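Malate oxidoreductase (Thermotoga maritima, PDB 1VL6) is an NAD-dependent malic enzyme, which probably couples the oxidation and decarboxylation of malate to pyruvate with the reduction of NAD. Local coordinates at residues P162-D167 and P331-G336; V173-A178 and Y205-F210; N181-T186 and A264-G269. All coordinates share one frame; numbering follows the deposited sequence.

Contact 1: residues P162-D167 and P331-G336; sequences PVFHDD and PGIMKG
Strand 163-165 runs past helix 330-340 with F164 and M334 as its closest backbone pair, their CA atoms 7.6 Å apart, and no hydrogen bond joins the two segments. F164 carries most of the contact from the strand. It leaves the strand toward the helix, and with CG anti to the backbone N (chi1 -180°) the ring extends toward I333. CG2 of I333 lies over one face of the ring. The other arm of the same isoleucine runs out to the far rim, where I333 CD1 is 3.8 Å from F164 CE1, and the two side chains cross at about a right angle. M334, a selenomethionine, works on the near end of the phenylalanine: its SE lies 3.9 Å from F164 CB. This is also an oblique Met-aromatic contact, with M334 SE 5.4 Å from the centroid of the F164 ring and 54° off the ring normal. Bends at chi2 and chi3 carry the M334 methyl on toward the proline, and M334 CE comes 4.2 Å from P162 CG. All four side chains are buried. Behind them, F164 pairs through its backbone with I138 and L140 of strand 137-140; within this chain 163-165 is an outermost strand of that four-stranded parallel sheet. M334 also packs on F103 and P331 on F106, both of helix 89-107, so helix 330-340 touches that helix as well as strand 163-165.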
loop_
_atom_site.group_PDB
_atom_site.type_symbol
_atom_site.label_atom_id
_atom_site.label_comp_id
_atom_site.label_asym_id
_atom_site.label_seq_id
_atom_site.Cartn_x
_atom_site.Cartn_y
_atom_site.Cartn_z
ATOM N N PRO A 162 4.910 -22.859 -13.378
ATOM C CA PRO A 162 5.144 -22.446 -14.740
ATOM C C PRO A 162 6.431 -21.634 -14.828
ATOM O O PRO A 162 6.807 -20.949 -13.855
ATOM C CB PRO A 162 3.902 -21.572 -15.076
ATOM C CG PRO A 162 3.408 -21.079 -13.757
ATOM C CD PRO A 162 3.676 -22.270 -12.835
ATOM N N VAL A 163 7.109 -21.760 -15.965
ATOM C CA VAL A 163 8.285 -20.991 -16.256
ATOM C C VAL A 163 8.090 -20.408 -17.628
ATOM O O VAL A 163 7.779 -21.124 -18.560
ATOM C CB VAL A 163 9.494 -21.883 -16.324
ATOM C CG1 VAL A 163 10.759 -21.063 -16.543
ATOM C CG2 VAL A 163 9.600 -22.779 -15.074
ATOM N N PHE A 164 8.301 -19.099 -17.724
ATOM C CA PHE A 164 8.038 -18.316 -18.908
ATOM C C PHE A 164 9.262 -17.444 -19.127
ATOM O O PHE A 164 9.755 -16.865 -18.158
ATOM C CB PHE A 164 6.843 -17.427 -18.607
ATOM C CG PHE A 164 6.408 -16.531 -19.743
ATOM C CD1 PHE A 164 5.797 -17.058 -20.879
ATOM C CD2 PHE A 164 6.543 -15.163 -19.650
ATOM C CE1 PHE A 164 5.371 -16.229 -21.906
ATOM C CE2 PHE A 164 6.110 -14.312 -20.681
ATOM C CZ PHE A 164 5.525 -14.852 -21.811
ATOM N N HIS A 165 9.752 -17.355 -20.366
ATOM C CA HIS A 165 10.800 -16.366 -20.744
ATOM C C HIS A 165 10.274 -15.392 -21.799
ATOM O O HIS A 165 10.038 -15.786 -22.949
ATOM C CB HIS A 165 12.039 -17.082 -21.267
ATOM C CG HIS A 165 13.175 -16.178 -21.610
ATOM N ND1 HIS A 165 14.204 -16.578 -22.428
ATOM C CD2 HIS A 165 13.453 -14.904 -21.254
ATOM C CE1 HIS A 165 15.074 -15.590 -22.554
ATOM N NE2 HIS A 165 14.636 -14.555 -21.862
ATOM N N ASP A 166 10.049 -14.147 -21.398
ATOM C CA ASP A 166 9.507 -13.137 -22.304
ATOM C C ASP A 166 10.052 -13.109 -23.694
ATOM O O ASP A 166 9.310 -13.161 -24.656
ATOM C CB ASP A 166 9.809 -11.738 -21.808
ATOM C CG ASP A 166 8.823 -11.278 -20.875
ATOM O OD1 ASP A 166 8.927 -11.604 -19.674
ATOM O OD2 ASP A 166 7.864 -10.617 -21.343
ATOM N N ASP A 167 11.353 -12.905 -23.777
ATOM C CA ASP A 167 12.001 -12.626 -25.046
ATOM C C ASP A 167 11.821 -13.747 -26.027
ATOM O O ASP A 167 11.897 -13.538 -27.226
ATOM C CB ASP A 167 13.493 -12.381 -24.819
ATOM C CG ASP A 167 13.733 -11.161 -23.928
ATOM O OD1 ASP A 167 13.510 -10.080 -24.553
ATOM O OD2 ASP A 167 14.020 -11.199 -22.654
ATOM N N PRO A 331 1.512 -10.306 -18.739
ATOM C CA PRO A 331 0.680 -10.207 -17.569
ATOM C C PRO A 331 -0.402 -11.284 -17.560
ATOM O O PRO A 331 -0.586 -11.991 -16.549
ATOM C CB PRO A 331 0.126 -8.788 -17.644
ATOM C CG PRO A 331 1.131 -8.075 -18.500
ATOM C CD PRO A 331 1.498 -9.066 -19.525
ATOM N N GLY A 332 -1.104 -11.429 -18.672
ATOM C CA GLY A 332 -2.211 -12.389 -18.738
ATOM C C GLY A 332 -1.713 -13.800 -18.694
ATOM O O GLY A 332 -2.295 -14.635 -18.028
ATOM N N ILE A 333 -0.638 -14.070 -19.418
ATOM C CA ILE A 333 -0.104 -15.412 -19.499
ATOM C C ILE A 333 0.328 -15.890 -18.135
ATOM O O ILE A 333 -0.009 -16.991 -17.709
ATOM C CB ILE A 333 1.107 -15.428 -20.381
ATOM C CG1 ILE A 333 0.693 -15.173 -21.845
ATOM C CG2 ILE A 333 1.824 -16.766 -20.190
ATOM C CD1 ILE A 333 1.780 -15.435 -22.881
HETATM N N MSE A 334 1.092 -15.055 -17.449
HETATM C CA MSE A 334 1.624 -15.403 -16.156
HETATM C C MSE A 334 0.532 -15.568 -15.137
HETATM O O MSE A 334 0.586 -16.472 -14.283
HETATM C CB MSE A 334 2.573 -14.319 -15.699
HETATM C CG MSE A 334 3.615 -14.782 -14.699
HETATM SE SE MSE A 334 5.003 -15.994 -15.494
HETATM C CE MSE A 334 4.971 -17.148 -14.135
ATOM N N LYS A 335 -0.458 -14.697 -15.192
ATOM C CA LYS A 335 -1.510 -14.790 -14.263
ATOM C C LYS A 335 -2.306 -16.076 -14.504
ATOM O O LYS A 335 -2.708 -16.765 -13.595
ATOM C CB LYS A 335 -2.399 -13.573 -14.389
ATOM C CG LYS A 335 -3.381 -13.432 -13.211
ATOM C CD LYS A 335 -4.216 -12.188 -13.457
ATOM C CE LYS A 335 -5.207 -11.906 -12.301
ATOM N NZ LYS A 335 -6.473 -11.511 -12.903
ATOM N N GLY A 336 -2.563 -16.391 -15.743
ATOM C CA GLY A 336 -3.323 -17.592 -16.032
ATOM C C GLY A 336 -2.579 -18.817 -15.610
ATOM O O GLY A 336 -3.126 -19.676 -14.905
#

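Contact 2: residues V173-A178 and Y205-F210; sequences VVVSAA and YNIVKF
V173, V175 and S176 of helix 166-186 pack against I207 and F210 of helix 202-214, at whose start lies a glycine-rich sequence (G199, G201, G204) that fits the Rossmann-type nucleotide-binding pattern; the I207 side chain touches residues of that pattern. The two helices run in roughly the same direction, with segment axes 44° apart and 9.6 Å at closest approach. V175 meets I207 side-on, the two branched chains crossing at about a right angle. V175 CG2 is 3.9 Å from I207 CD1, while V175 CG1 touches both CG1 and CG2 of I207, so the isoleucine is met along its length as well as at its end. F210 fills the other half of the interface. Its side chain sets out toward helix 166-186, and S176 OG sits 3.4 Å from F210 CB, at the root of the ring. Farther out, V173 CG2 approaches F210 CE2 at 4.1 Å, coming obliquely to the ring plane. In S176 the hydroxyl is turned beside its own backbone N (chi1 -70°), where it hydrogen-bonds to the carbonyl O of A172, one turn back. That internal bond serves the one polar side-chain atom at the interface, which can then lie against carbon. No hydrogen bond joins the segments; the helices are held here by van der Waals packing, mostly between apolar side chains, with the S176 hydroxyl lying against F210.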
loop_
_atom_site.group_PDB
_atom_site.type_symbol
_atom_site.label_atom_id
_atom_site.label_comp_id
_atom_site.label_asym_id
_atom_site.label_seq_id
_atom_site.Cartn_x
_atom_site.Cartn_y
_atom_site.Cartn_z
ATOM N N VAL A 173 4.485 -14.707 -29.015
ATOM C CA VAL A 173 3.019 -14.585 -28.925
ATOM C C VAL A 173 2.530 -13.291 -29.573
ATOM O O VAL A 173 1.637 -13.312 -30.420
ATOM C CB VAL A 173 2.542 -14.668 -27.480
ATOM C CG1 VAL A 173 1.092 -14.221 -27.330
ATOM C CG2 VAL A 173 2.689 -16.076 -27.002
ATOM N N VAL A 174 3.141 -12.182 -29.208
ATOM C CA VAL A 174 2.706 -10.918 -29.727
ATOM C C VAL A 174 3.020 -10.785 -31.219
ATOM O O VAL A 174 2.200 -10.288 -31.982
ATOM C CB VAL A 174 3.326 -9.764 -28.946
ATOM C CG1 VAL A 174 2.797 -8.459 -29.433
ATOM C CG2 VAL A 174 2.969 -9.888 -27.511
ATOM N N VAL A 175 4.178 -11.244 -31.657
ATOM C CA VAL A 175 4.515 -11.164 -33.092
ATOM C C VAL A 175 3.493 -11.979 -33.898
ATOM O O VAL A 175 3.013 -11.539 -34.920
ATOM C CB VAL A 175 5.896 -11.707 -33.338
ATOM C CG1 VAL A 175 6.162 -11.929 -34.824
ATOM C CG2 VAL A 175 6.978 -10.776 -32.722
ATOM N N SER A 176 3.127 -13.148 -33.383
ATOM C CA SER A 176 2.186 -14.015 -34.023
ATOM C C SER A 176 0.827 -13.368 -34.132
ATOM O O SER A 176 0.199 -13.433 -35.190
ATOM C CB SER A 176 2.060 -15.296 -33.225
ATOM O OG SER A 176 3.253 -16.054 -33.331
ATOM N N ALA A 177 0.326 -12.750 -33.075
ATOM C CA ALA A 177 -0.980 -12.098 -33.188
ATOM C C ALA A 177 -0.918 -10.968 -34.193
ATOM O O ALA A 177 -1.807 -10.806 -34.992
ATOM C CB ALA A 177 -1.439 -11.571 -31.862
ATOM N N ALA A 178 0.143 -10.171 -34.139
ATOM C CA ALA A 178 0.309 -9.073 -35.086
ATOM C C ALA A 178 0.319 -9.637 -36.494
ATOM O O ALA A 178 -0.292 -9.083 -37.397
ATOM C CB ALA A 178 1.618 -8.334 -34.797
ATOM N N TYR A 205 14.188 -17.505 -33.210
ATOM C CA TYR A 205 14.014 -18.942 -33.089
ATOM C C TYR A 205 12.547 -19.290 -32.788
ATOM O O TYR A 205 11.950 -20.164 -33.451
ATOM C CB TYR A 205 14.914 -19.440 -31.945
ATOM C CG TYR A 205 14.861 -20.916 -31.658
ATOM C CD1 TYR A 205 15.609 -21.809 -32.413
ATOM C CD2 TYR A 205 14.086 -21.409 -30.632
ATOM C CE1 TYR A 205 15.566 -23.148 -32.179
ATOM C CE2 TYR A 205 14.051 -22.774 -30.366
ATOM C CZ TYR A 205 14.788 -23.631 -31.150
ATOM O OH TYR A 205 14.761 -24.959 -30.916
ATOM N N ASN A 206 11.966 -18.604 -31.799
ATOM C CA ASN A 206 10.617 -18.939 -31.393
ATOM C C ASN A 206 9.575 -18.435 -32.376
ATOM O O ASN A 206 8.543 -19.118 -32.618
ATOM C CB ASN A 206 10.312 -18.431 -30.012
ATOM C CG ASN A 206 10.985 -19.243 -28.943
ATOM O OD1 ASN A 206 10.412 -20.207 -28.470
ATOM N ND2 ASN A 206 12.168 -18.824 -28.502
ATOM N N ILE A 207 9.838 -17.259 -32.943
ATOM C CA ILE A 207 8.941 -16.694 -33.965
ATOM C C ILE A 207 8.850 -17.667 -35.144
ATOM O O ILE A 207 7.765 -17.958 -35.665
ATOM C CB ILE A 207 9.438 -15.321 -34.449
ATOM C CG1 ILE A 207 9.168 -14.254 -33.380
ATOM C CG2 ILE A 207 8.752 -14.936 -35.732
ATOM C CD1 ILE A 207 10.099 -13.039 -33.475
ATOM N N VAL A 208 9.988 -18.200 -35.556
ATOM C CA VAL A 208 9.975 -19.161 -36.656
ATOM C C VAL A 208 9.068 -20.335 -36.320
ATOM O O VAL A 208 8.220 -20.721 -37.109
ATOM C CB VAL A 208 11.385 -19.666 -36.934
ATOM C CG1 VAL A 208 11.370 -20.859 -37.938
ATOM C CG2 VAL A 208 12.246 -18.526 -37.428
ATOM N N LYS A 209 9.253 -20.910 -35.148
ATOM C CA LYS A 209 8.470 -22.079 -34.759
ATOM C C LYS A 209 6.957 -21.791 -34.612
ATOM O O LYS A 209 6.143 -22.619 -34.961
ATOM C CB LYS A 209 9.028 -22.678 -33.452
ATOM C CG LYS A 209 10.270 -23.501 -33.661
ATOM C CD LYS A 209 10.727 -24.097 -32.371
ATOM C CE LYS A 209 11.858 -25.080 -32.566
ATOM N NZ LYS A 209 12.173 -25.629 -31.239
ATOM N N PHE A 210 6.589 -20.630 -34.085
ATOM C CA PHE A 210 5.173 -20.268 -34.002
ATOM C C PHE A 210 4.581 -20.110 -35.367
ATOM O O PHE A 210 3.467 -20.576 -35.576
ATOM C CB PHE A 210 4.932 -18.958 -33.230
ATOM C CG PHE A 210 4.751 -19.132 -31.754
ATOM C CD1 PHE A 210 5.797 -19.542 -30.954
ATOM C CD2 PHE A 210 3.536 -18.881 -31.161
ATOM C CE1 PHE A 210 5.633 -19.702 -29.598
ATOM C CE2 PHE A 210 3.383 -19.021 -29.820
ATOM C CZ PHE A 210 4.429 -19.437 -29.035
#

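Contact 3: residues N181-T186 and A264-G269; sequences NALKLT and ADFFIG
The ring of F266 is met at its outer end by three residues of helix 166-186. At the edge, close to the ring plane, lies the methyl group of A182, with A182 CB 4.0 Å from F266 CE2. L183 and T186 come in obliquely. L183 CD1 is 3.7 Å from F266 CZ and almost as near CE1, and the leucine side chain crosses the phenylalanine at about a right angle. T186 makes a lighter touch, its OG1 4.4 Å from F266 CZ. Outside the two segments, the ring of F179, one turn before L183 on the same helix, also meets that of F266, their planes inclined at about 55°. F266 can span the gap because CG lies anti to the carbonyl carbon (chi1 -65°) and the side chain starts from the strand on the side facing the helix. The gap is that of a helix layered on a sheet: segment axes 11.7 Å apart and nearly antiparallel, at 162°. Strand 266-269 lies between strands 194-198 and 289-292, all three parallel, in the sheet of the NAD-binding domain, which has the Rossmann-like alpha/beta build expected of a malic enzyme. V195 and V289, one from each flanking strand, touch F266 as well, and T186 reaches V289 too. Just before F266, D265 forms a salt bridge with K188, and its OD2 takes a hydrogen bond from the backbone N of K194.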
loop_
_atom_site.group_PDB
_atom_site.type_symbol
_atom_site.label_atom_id
_atom_site.label_comp_id
_atom_site.label_asym_id
_atom_site.label_seq_id
_atom_site.Cartn_x
_atom_site.Cartn_y
_atom_site.Cartn_z
ATOM N N ASN A 181 -3.177 -10.728 -37.817
ATOM C CA ASN A 181 -4.015 -9.595 -38.179
ATOM C C ASN A 181 -3.501 -8.882 -39.437
ATOM O O ASN A 181 -4.270 -8.527 -40.331
ATOM C CB ASN A 181 -4.165 -8.671 -36.989
ATOM C CG ASN A 181 -5.225 -9.169 -35.993
ATOM O OD1 ASN A 181 -5.969 -10.128 -36.246
ATOM N ND2 ASN A 181 -5.302 -8.505 -34.872
ATOM N N ALA A 182 -2.200 -8.705 -39.527
ATOM C CA ALA A 182 -1.647 -8.124 -40.733
ATOM C C ALA A 182 -2.012 -8.975 -41.971
ATOM O O ALA A 182 -2.379 -8.457 -43.014
ATOM C CB ALA A 182 -0.120 -7.979 -40.583
ATOM N N LEU A 183 -1.901 -10.291 -41.819
ATOM C CA LEU A 183 -2.209 -11.233 -42.883
ATOM C C LEU A 183 -3.661 -11.099 -43.356
ATOM O O LEU A 183 -3.922 -11.089 -44.536
ATOM C CB LEU A 183 -1.921 -12.675 -42.413
ATOM C CG LEU A 183 -2.139 -13.753 -43.463
ATOM C CD1 LEU A 183 -1.058 -13.578 -44.563
ATOM C CD2 LEU A 183 -2.141 -15.165 -42.904
ATOM N N LYS A 184 -4.575 -10.984 -42.415
ATOM C CA LYS A 184 -5.950 -10.766 -42.716
ATOM C C LYS A 184 -6.114 -9.533 -43.576
ATOM O O LYS A 184 -6.799 -9.590 -44.581
ATOM C CB LYS A 184 -6.757 -10.655 -41.420
ATOM C CG LYS A 184 -8.217 -10.371 -41.594
ATOM C CD LYS A 184 -8.893 -10.157 -40.191
ATOM C CE LYS A 184 -10.332 -9.519 -40.324
ATOM N NZ LYS A 184 -10.943 -9.077 -38.994
ATOM N N LEU A 185 -5.512 -8.421 -43.176
ATOM C CA LEU A 185 -5.629 -7.159 -43.905
ATOM C C LEU A 185 -5.058 -7.240 -45.307
ATOM O O LEU A 185 -5.559 -6.650 -46.221
ATOM C CB LEU A 185 -4.915 -6.039 -43.153
ATOM C CG LEU A 185 -5.652 -5.714 -41.861
ATOM C CD1 LEU A 185 -4.869 -4.816 -40.950
ATOM C CD2 LEU A 185 -6.989 -5.100 -42.200
ATOM N N THR A 186 -4.003 -7.990 -45.431
ATOM C CA THR A 186 -3.368 -8.365 -46.669
ATOM C C THR A 186 -4.209 -9.210 -47.632
ATOM O O THR A 186 -3.978 -9.239 -48.856
ATOM C CB THR A 186 -2.148 -9.174 -46.185
ATOM O OG1 THR A 186 -0.958 -8.351 -46.225
ATOM C CG2 THR A 186 -1.901 -10.293 -46.993
ATOM N N ALA A 264 9.175 -11.527 -51.054
ATOM C CA ALA A 264 8.652 -11.828 -49.743
ATOM C C ALA A 264 7.417 -11.006 -49.429
ATOM O O ALA A 264 7.311 -9.861 -49.817
ATOM C CB ALA A 264 9.730 -11.594 -48.705
ATOM N N ASP A 265 6.505 -11.599 -48.682
ATOM C CA ASP A 265 5.305 -10.913 -48.245
ATOM C C ASP A 265 5.458 -10.256 -46.883
ATOM O O ASP A 265 4.818 -9.243 -46.603
ATOM C CB ASP A 265 4.173 -11.915 -48.172
ATOM C CG ASP A 265 3.881 -12.522 -49.509
ATOM O OD1 ASP A 265 3.149 -11.850 -50.269
ATOM O OD2 ASP A 265 4.359 -13.623 -49.889
ATOM N N PHE A 266 6.281 -10.850 -46.021
ATOM C CA PHE A 266 6.529 -10.276 -44.702
ATOM C C PHE A 266 8.005 -10.297 -44.410
ATOM O O PHE A 266 8.738 -11.209 -44.857
ATOM C CB PHE A 266 5.824 -11.073 -43.628
ATOM C CG PHE A 266 4.320 -11.042 -43.728
ATOM C CD1 PHE A 266 3.666 -11.745 -44.721
ATOM C CD2 PHE A 266 3.569 -10.369 -42.789
ATOM C CE1 PHE A 266 2.304 -11.760 -44.795
ATOM C CE2 PHE A 266 2.208 -10.376 -42.866
ATOM C CZ PHE A 266 1.566 -11.055 -43.868
ATOM N N PHE A 267 8.453 -9.268 -43.696
ATOM C CA PHE A 267 9.758 -9.275 -43.094
ATOM C C PHE A 267 9.488 -9.139 -41.631
ATOM O O PHE A 267 8.755 -8.216 -41.220
ATOM C CB PHE A 267 10.629 -8.107 -43.576
ATOM C CG PHE A 267 11.848 -7.829 -42.700
ATOM C CD1 PHE A 267 13.046 -8.494 -42.913
ATOM C CD2 PHE A 267 11.776 -6.945 -41.661
ATOM C CE1 PHE A 267 14.130 -8.259 -42.121
ATOM C CE2 PHE A 267 12.868 -6.727 -40.850
ATOM C CZ PHE A 267 14.043 -7.377 -41.084
ATOM N N ILE A 268 10.077 -10.044 -40.843
ATOM C CA ILE A 268 10.084 -9.897 -39.409
ATOM C C ILE A 268 11.504 -9.865 -38.899
ATOM O O ILE A 268 12.245 -10.860 -38.950
ATOM C CB ILE A 268 9.354 -11.023 -38.784
ATOM C CG1 ILE A 268 7.989 -11.183 -39.487
ATOM C CG2 ILE A 268 9.160 -10.724 -37.351
ATOM C CD1 ILE A 268 7.007 -12.051 -38.743
ATOM N N GLY A 269 11.879 -8.701 -38.396
ATOM C CA GLY A 269 13.212 -8.474 -37.928
ATOM C C GLY A 269 13.256 -8.252 -36.450
ATOM O O GLY A 269 12.526 -7.417 -35.889
#

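Overall arrangement
Following the chain, strand 163-165 comes first and leads straight into helix 166-186, whose first residues end the first segment of contact 1 and which carries the first segments of contacts 2 and 3. Contact 2 closes a short loop when helix 202-214 returns to that helix after strand 194-198. Contact 3 closes a longer one at strand 266-269; its segments alternate with those of contact 2, so these two loops cross. Contact 1 closes last, at helix 330-340, and its loop encloses both others. The contacts touch in sequence: I333 CD1 of contact 1 lies 4.3 Å from V173 CG2 of contact 2, and V175 packs on I268 of contact 3. The helix thus links the four-stranded sheet with the nucleotide-binding sheet.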